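Local structure of dTDP-4-dehydrorhamnose 3-epimerase (Streptomyces niveus, 2C0Z) at residues P14-E18 against T103-E108; Q79-C85 against T138-S144; V155-E161 against Q178-A184. The protein epimerises a dTDP-4-keto-6-deoxy sugar at C3, working with NovU on the way to the deoxysugar of the aminocoumarin antibiotic novobiocin. All coordinates share one frame; numbering follows the deposited sequence. Where two conformers were deposited one is given.

Overall arrangement
The three contacts sit at different depths of one RmlC-like cupin. Contact 2 is core: two neighbouring antiparallel strands, 81-87 and 136-143, joined by backbone ladder bonds, with apolar side chains at the centre and polar serine and lysine groups at one end. Contacts 1 and 3 are loop contacts farther out, contact 1 at the surface and contact 3 partly buried, and in each a carboxylate on one segment accepts a backbone N-H of the other and a water joins the two. They touch each other where Y104, in the turn of contact 1, packs on L183 of contact 3. Contact 2 touches neither; its centre lies about 18 Å from that of contact 1 and 22 Å from that of contact 3.

Contact 1 (P14-E18 against T103-E108); sequences PLGIE and TYGCWE
The carboxylate of E108 reaches across to the backbone of G16, giving the one direct hydrogen bond between these segments. G16 N donates to E108 OE1 at 2.8 Å, with an N-H...O angle of 156°, using the syn lone pair of the oxygen, the side facing OE2. Glutamate suits the place because its chain is long enough: CG anti to the backbone N (chi1 -171°) and an extended chain bring the carboxylate to the loop. G16, with no side chain, lets the carboxylate come close: E108 OE1 is also 3.5 Å from G16 CA.

A water makes the second polar link, accepting from E18 N and donating to T103 OG1 at 2.7 Å; that hydroxyl also bonds to D96.

Van der Waals contacts of carbon on oxygen surround these bonds. L15 CB lies 3.5 Å from E108 OE1, and L15 CD2 3.8 Å from E108 OE2. I17 turns its CD1 end to C106 O (3.9 Å), and T103 CG2 meets G16 O.

The loop between strands 11-14 and 20-30 is thus fastened to the type II turn T103-C106 and the start of strand 107-113. L15 also packs on strand 20-30, and I17 and W107 rest on strand 89-96.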
# COMPACT_ATOMS: atom_id res chain seq x y z
N PRO A 14 3.27 -5.05 -20.46
CA PRO A 14 4.71 -4.79 -20.41
C PRO A 14 5.05 -3.39 -20.90
O PRO A 14 4.46 -2.88 -21.87
CB PRO A 14 5.29 -5.85 -21.36
CG PRO A 14 4.20 -6.38 -22.12
CD PRO A 14 2.90 -6.04 -21.49
N LEU A 15 6.02 -2.77 -20.24
CA LEU A 15 6.63 -1.54 -20.73
C LEU A 15 7.78 -1.96 -21.67
O LEU A 15 7.92 -3.13 -22.04
CB LEU A 15 7.06 -0.66 -19.56
CG LEU A 15 5.91 -0.10 -18.68
CD1 LEU A 15 6.41 0.92 -17.70
CD2 LEU A 15 4.79 0.48 -19.53
N GLY A 16 8.60 -1.01 -22.08
CA GLY A 16 9.63 -1.28 -23.07
C GLY A 16 10.89 -1.98 -22.58
O GLY A 16 11.74 -2.37 -23.38
N ILE A 17 11.04 -2.12 -21.27
CA ILE A 17 12.14 -2.77 -20.61
C ILE A 17 11.64 -4.11 -20.08
O ILE A 17 10.65 -4.15 -19.34
CB ILE A 17 12.63 -1.92 -19.45
CG1 ILE A 17 13.23 -0.62 -19.98
CG2 ILE A 17 13.61 -2.71 -18.60
CD1 ILE A 17 13.58 0.37 -18.90
N GLU A 18 12.29 -5.19 -20.48
CA GLU A 18 11.90 -6.53 -20.08
C GLU A 18 11.95 -6.63 -18.57
O GLU A 18 12.93 -6.26 -17.94
CB GLU A 18 12.85 -7.56 -20.69
CG GLU A 18 12.63 -8.99 -20.25
CD GLU A 18 13.74 -9.93 -20.71
OE1 GLU A 18 14.84 -9.48 -21.13
OE2 GLU A 18 13.51 -11.15 -20.66
N THR A 103 18.20 -3.31 -23.51
CA THR A 103 17.78 -1.97 -23.15
C THR A 103 18.64 -1.40 -22.01
O THR A 103 18.22 -0.47 -21.34
CB THR A 103 16.27 -1.94 -22.76
OG1 THR A 103 15.94 -2.97 -21.81
CG2 THR A 103 15.43 -2.24 -23.99
N TYR A 104 19.85 -1.91 -21.82
CA TYR A 104 20.78 -1.32 -20.88
C TYR A 104 20.93 0.19 -21.18
O TYR A 104 21.10 0.61 -22.32
CB TYR A 104 22.17 -2.01 -20.92
CG TYR A 104 23.20 -1.24 -20.12
CD1 TYR A 104 23.25 -1.36 -18.76
CD2 TYR A 104 24.08 -0.34 -20.72
CE1 TYR A 104 24.14 -0.63 -18.01
CE2 TYR A 104 24.96 0.40 -19.97
CZ TYR A 104 25.02 0.25 -18.63
OH TYR A 104 25.92 1.00 -17.88
N GLY A 105 20.84 0.99 -20.13
CA GLY A 105 20.99 2.43 -20.22
C GLY A 105 19.82 3.18 -20.82
O GLY A 105 19.94 4.39 -21.14
N CYS A 106 18.71 2.47 -21.00
CA CYS A 106 17.46 3.08 -21.41
C CYS A 106 16.61 3.34 -20.19
O CYS A 106 16.75 2.69 -19.15
CB CYS A 106 16.68 2.16 -22.35
SG CYS A 106 17.59 1.74 -23.85
N TRP A 107 15.72 4.30 -20.34
CA TRP A 107 14.73 4.57 -19.29
C TRP A 107 13.33 4.74 -19.86
O TRP A 107 13.12 4.90 -21.05
CB TRP A 107 15.17 5.79 -18.49
CG TRP A 107 15.17 7.09 -19.23
CD1 TRP A 107 16.23 7.65 -19.93
CD2 TRP A 107 14.10 8.05 -19.32
NE1 TRP A 107 15.86 8.85 -20.47
CE2 TRP A 107 14.56 9.13 -20.11
CE3 TRP A 107 12.79 8.11 -18.82
CZ2 TRP A 107 13.76 10.23 -20.43
CZ3 TRP A 107 11.99 9.23 -19.14
CH2 TRP A 107 12.48 10.27 -19.92
N GLU A 108 12.36 4.67 -18.97
CA GLU A 108 10.98 4.91 -19.34
C GLU A 108 10.27 5.58 -18.19
O GLU A 108 10.40 5.15 -17.06
CB GLU A 108 10.27 3.62 -19.74
CG GLU A 108 8.89 3.87 -20.34
CD GLU A 108 8.33 2.67 -21.09
OE1 GLU A 108 9.06 1.68 -21.32
OE2 GLU A 108 7.14 2.73 -21.47
O HOH W 1 14.45 -5.16 -22.41

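Contact 2 (Q79-C85 against T138-S144); sequences QAKYVTC and TLCYLSS
V83 and Y141 lie side by side at the apolar centre of this antiparallel pair, with V83 CG2, in one of its two conformers, 3.8 Å from Y141 CD2. On the same face L139 CD2 presses on C85 CB at 3.5 Å. On the other face Y82 CB lies 4.2 Å from L142 CB, followed by T84 and C140. Successive residues alternate between the faces, and bulky valine, tyrosine and leucine suit this buried middle of the sheet.

Around them runs the ladder. Y82 pairs with L142 and T84 with C140, two N-H...O bonds each; L142 N to Y82 O, at 2.8 Å, is nearly straight (172°).

At the polar end, A80 N donates to S144 OG at 2.9 Å and S144 N returns a bond to A80 O. S144 OG sits between its own N and carbonyl carbon (chi1 72°), which turns it to the A80 amide. The K81 chain bends at its outer torsions, carrying CE past the Y141 ring and, in one conformer of S143, NZ to S143 OG, 3.1 Å away. As in related epimerases, K81 probably binds substrate and Y141 is probably the proton donor, so the face of K81, V83 and Y141 probably lines the active site; Y141 OH bonds to S60.

Strand 119-122 flanks 81-87 and strand 56-63 flanks 136-143, while H128 and F130 of strand 126-132 pack against Y141. Opposite, C140 and L142 meet W38; W38 of the second subunit packs on C140, and its L54 on L142.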
# COMPACT_ATOMS: atom_id res chain seq x y z
N GLN A 79 16.09 -7.22 -5.80
CA GLN A 79 14.84 -6.77 -5.18
C GLN A 79 13.90 -6.37 -6.30
O GLN A 79 14.33 -5.71 -7.24
CB GLN A 79 15.09 -5.55 -4.30
CG GLN A 79 13.83 -5.02 -3.60
CD GLN A 79 14.05 -3.67 -2.99
OE1 GLN A 79 14.01 -2.66 -3.70
NE2 GLN A 79 14.28 -3.64 -1.68
N ALA A 80 12.65 -6.76 -6.20
CA ALA A 80 11.60 -6.28 -7.09
C ALA A 80 10.70 -5.33 -6.32
O ALA A 80 10.57 -5.46 -5.12
CB ALA A 80 10.80 -7.42 -7.58
N LYS A 81 10.11 -4.39 -7.03
CA LYS A 81 9.29 -3.35 -6.40
C LYS A 81 8.01 -3.16 -7.18
O LYS A 81 7.99 -3.23 -8.40
CB LYS A 81 10.03 -1.99 -6.39
CG LYS A 81 11.13 -1.84 -5.41
CD LYS A 81 11.64 -0.37 -5.44
CE LYS A 81 11.86 0.15 -4.05
NZ LYS A 81 12.49 -0.88 -3.17
N TYR A 82 6.95 -2.84 -6.45
CA TYR A 82 5.62 -2.59 -7.01
C TYR A 82 5.18 -1.27 -6.44
O TYR A 82 4.93 -1.15 -5.24
CB TYR A 82 4.73 -3.76 -6.60
CG TYR A 82 3.41 -3.93 -7.32
CD1 TYR A 82 2.31 -3.20 -6.93
CD2 TYR A 82 3.27 -4.83 -8.37
CE1 TYR A 82 1.08 -3.36 -7.57
CE2 TYR A 82 2.07 -5.01 -9.00
CZ TYR A 82 0.95 -4.27 -8.59
OH TYR A 82 -0.25 -4.49 -9.21
N VAL A 83 5.11 -0.26 -7.30
CA VAL A 83 4.99 1.13 -6.90
C VAL A 83 3.73 1.79 -7.42
O VAL A 83 3.37 1.62 -8.59
CB VAL A 83 6.26 1.95 -7.21
CG1 VAL A 83 6.51 2.08 -8.69
CG2 VAL A 83 6.21 3.33 -6.55
N THR A 84 3.09 2.60 -6.56
CA THR A 84 1.95 3.39 -6.98
C THR A 84 1.91 4.73 -6.28
O THR A 84 2.53 4.91 -5.23
CB THR A 84 0.65 2.59 -6.74
OG1 THR A 84 -0.42 3.17 -7.47
CG2 THR A 84 0.19 2.62 -5.30
N CYS A 85 1.25 5.71 -6.87
CA CYS A 85 1.08 7.01 -6.22
C CYS A 85 -0.32 7.12 -5.66
O CYS A 85 -1.30 7.01 -6.38
CB CYS A 85 1.37 8.13 -7.20
SG CYS A 85 1.04 9.79 -6.53
N THR A 138 2.67 11.34 -2.65
CA THR A 138 2.90 10.20 -1.80
C THR A 138 2.93 8.91 -2.62
O THR A 138 1.96 8.59 -3.31
CB THR A 138 1.73 10.10 -0.78
OG1 THR A 138 1.62 11.33 -0.04
CG2 THR A 138 2.00 8.99 0.24
N LEU A 139 4.06 8.21 -2.57
CA LEU A 139 4.23 6.92 -3.22
C LEU A 139 4.13 5.82 -2.18
O LEU A 139 4.56 5.99 -1.04
CB LEU A 139 5.60 6.83 -3.90
CG LEU A 139 5.77 7.76 -5.07
CD1 LEU A 139 7.12 7.46 -5.68
CD2 LEU A 139 4.66 7.57 -6.05
N CYS A 140 3.51 4.70 -2.57
CA CYS A 140 3.47 3.50 -1.79
C CYS A 140 4.18 2.40 -2.56
O CYS A 140 3.97 2.26 -3.78
CB CYS A 140 2.01 3.11 -1.52
SG CYS A 140 1.82 1.68 -0.47
N TYR A 141 5.05 1.66 -1.89
CA TYR A 141 5.91 0.68 -2.53
C TYR A 141 5.74 -0.64 -1.80
O TYR A 141 5.76 -0.66 -0.56
CB TYR A 141 7.43 1.03 -2.39
CG TYR A 141 7.91 2.43 -2.65
CD1 TYR A 141 7.61 3.45 -1.78
CD2 TYR A 141 8.74 2.70 -3.73
CE1 TYR A 141 8.09 4.74 -1.98
CE2 TYR A 141 9.23 3.99 -3.94
CZ TYR A 141 8.90 5.00 -3.06
OH TYR A 141 9.36 6.30 -3.25
N LEU A 142 5.57 -1.72 -2.54
CA LEU A 142 5.69 -3.07 -2.01
C LEU A 142 6.97 -3.69 -2.58
O LEU A 142 7.19 -3.63 -3.81
CB LEU A 142 4.49 -3.90 -2.38
CG LEU A 142 3.11 -3.25 -2.18
CD1 LEU A 142 2.00 -4.19 -2.63
CD2 LEU A 142 2.90 -2.85 -0.74
N SER A 143 7.81 -4.21 -1.71
CA SER A 143 9.14 -4.72 -2.11
C SER A 143 9.27 -6.18 -1.74
O SER A 143 8.79 -6.60 -0.70
CB SER A 143 10.26 -3.92 -1.42
OG SER A 143 10.25 -2.54 -1.80
N SER A 144 9.98 -6.92 -2.59
CA SER A 144 10.23 -8.35 -2.37
C SER A 144 11.39 -8.65 -1.43
O SER A 144 11.63 -9.80 -1.12
CB SER A 144 10.49 -9.04 -3.71
OG SER A 144 11.77 -8.66 -4.24

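Contact 3 (V155-E161 against Q178-A184); sequences VHPLDPE and QDALLLA
D159 meets L183 at the start of helix 183-188, just after the N-cap L182, from the far end of a type I beta turn H156-D159. The imidazole of H156 comes edge-on to the 178-184 backbone: A180 O lies near the ring plane, 3.5 Å from H156 CD2. At another edge H156 ND1 accepts L158 N at 3.0 Å, with the donor only 6° out of the plane, which helps hold the ring's rotation. The backbone N of H156 donates to L181 O at 2.8 Å, while the CB of A180, small enough to fit, packs against the V155-H156 peptide.

D159 has its CG anti to the backbone N (chi1 176°), which sends the carboxylate across the L183 side chain. L183 is buried and apolar: its CB touches D159 OD1, and L183 CD2 comes 3.6 Å from E161 OE1, the two chains crossing at about a right angle. Beyond the contact it packs on L97 and Y104.

An acidic residue suits a helix start, where backbone N-H groups lack partners within the helix. D159 OD1 accepts L183 N at 2.8 Å from above the carboxylate plane, 52° out of it, and one water donates to D159 OD1 and E161 OE1 and accepts from A184 N.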
# COMPACT_ATOMS: atom_id res chain seq x y z
N VAL A 155 22.68 5.41 -9.02
CA VAL A 155 23.40 6.24 -9.96
C VAL A 155 22.79 7.64 -9.99
O VAL A 155 21.65 7.86 -9.57
CB VAL A 155 23.51 5.58 -11.36
CG1 VAL A 155 24.11 4.19 -11.30
CG2 VAL A 155 22.24 5.54 -12.06
N HIS A 156 23.55 8.58 -10.49
CA HIS A 156 23.16 9.97 -10.49
C HIS A 156 21.94 10.20 -11.38
O HIS A 156 21.94 9.81 -12.55
CB HIS A 156 24.30 10.86 -10.97
CG HIS A 156 24.18 12.26 -10.50
ND1 HIS A 156 23.24 13.13 -10.98
CD2 HIS A 156 24.91 12.95 -9.59
CE1 HIS A 156 23.36 14.29 -10.37
NE2 HIS A 156 24.38 14.22 -9.54
N PRO A 157 20.88 10.79 -10.83
CA PRO A 157 19.66 10.98 -11.65
C PRO A 157 19.80 11.99 -12.79
O PRO A 157 18.97 12.01 -13.69
CB PRO A 157 18.62 11.42 -10.62
CG PRO A 157 19.37 12.03 -9.55
CD PRO A 157 20.71 11.30 -9.46
N LEU A 158 20.87 12.80 -12.77
CA LEU A 158 21.17 13.70 -13.88
C LEU A 158 22.28 13.13 -14.79
O LEU A 158 22.87 13.86 -15.59
CB LEU A 158 21.54 15.10 -13.35
CG LEU A 158 20.54 15.73 -12.38
CD1 LEU A 158 21.01 17.16 -12.03
CD2 LEU A 158 19.17 15.77 -12.93
N ASP A 159 22.51 11.82 -14.72
CA ASP A 159 23.48 11.14 -15.58
C ASP A 159 23.28 11.52 -17.07
O ASP A 159 22.15 11.55 -17.56
CB ASP A 159 23.33 9.63 -15.46
CG ASP A 159 24.24 8.91 -16.39
OD1 ASP A 159 25.41 8.74 -16.01
OD2 ASP A 159 23.89 8.54 -17.54
N PRO A 160 24.37 11.79 -17.79
CA PRO A 160 24.27 12.22 -19.19
C PRO A 160 23.93 11.15 -20.26
O PRO A 160 23.45 11.53 -21.34
CB PRO A 160 25.65 12.83 -19.46
CG PRO A 160 26.55 12.08 -18.59
CD PRO A 160 25.76 11.79 -17.31
N GLU A 161 24.24 9.89 -20.01
CA GLU A 161 23.81 8.80 -20.90
C GLU A 161 22.30 8.64 -20.82
O GLU A 161 21.63 8.42 -21.83
CB GLU A 161 24.49 7.47 -20.57
CG GLU A 161 25.96 7.35 -20.91
CD GLU A 161 26.50 5.99 -20.57
OE1 GLU A 161 26.86 5.76 -19.40
OE2 GLU A 161 26.59 5.13 -21.48
N GLN A 178 22.96 13.53 -5.16
CA GLN A 178 23.88 14.51 -5.74
C GLN A 178 25.27 13.89 -5.88
O GLN A 178 25.99 14.19 -6.83
CB GLN A 178 23.99 15.75 -4.85
CG GLN A 178 22.83 16.70 -4.88
CD GLN A 178 23.06 17.93 -3.98
OE1 GLN A 178 24.12 18.56 -4.06
NE2 GLN A 178 22.09 18.25 -3.14
N ASP A 179 25.63 13.03 -4.93
CA ASP A 179 26.98 12.46 -4.84
C ASP A 179 27.11 11.10 -5.53
O ASP A 179 28.19 10.51 -5.57
CB ASP A 179 27.39 12.32 -3.37
CG ASP A 179 27.58 13.66 -2.68
OD1 ASP A 179 27.65 14.71 -3.36
OD2 ASP A 179 27.64 13.75 -1.44
N ALA A 180 26.02 10.62 -6.11
CA ALA A 180 26.03 9.30 -6.73
C ALA A 180 26.87 9.27 -8.01
O ALA A 180 27.01 10.28 -8.69
CB ALA A 180 24.63 8.89 -7.07
N LEU A 181 27.38 8.07 -8.30
CA LEU A 181 28.18 7.83 -9.49
C LEU A 181 27.36 8.02 -10.74
O LEU A 181 26.17 7.70 -10.79
CB LEU A 181 28.71 6.40 -9.49
CG LEU A 181 29.76 6.01 -8.46
CD1 LEU A 181 30.34 4.68 -8.81
CD2 LEU A 181 30.79 7.01 -8.33
N LEU A 182 28.02 8.53 -11.77
CA LEU A 182 27.50 8.39 -13.14
C LEU A 182 27.33 6.93 -13.50
O LEU A 182 28.01 6.06 -12.98
CB LEU A 182 28.43 9.05 -14.13
CG LEU A 182 28.65 10.53 -13.89
CD1 LEU A 182 29.48 11.07 -15.05
CD2 LEU A 182 27.35 11.26 -13.78
N LEU A 183 26.40 6.68 -14.42
CA LEU A 183 26.16 5.32 -14.90
C LEU A 183 27.47 4.63 -15.37
O LEU A 183 27.74 3.52 -14.98
CB LEU A 183 25.12 5.33 -16.03
CG LEU A 183 24.75 3.97 -16.61
CD1 LEU A 183 23.97 3.18 -15.56
CD2 LEU A 183 23.97 4.12 -17.89
N ALA A 184 28.25 5.33 -16.17
CA ALA A 184 29.49 4.78 -16.71
C ALA A 184 30.54 4.55 -15.62
O ALA A 184 31.32 3.59 -15.71
CB ALA A 184 30.05 5.70 -17.80
O HOH W 2 27.38 7.80 -17.62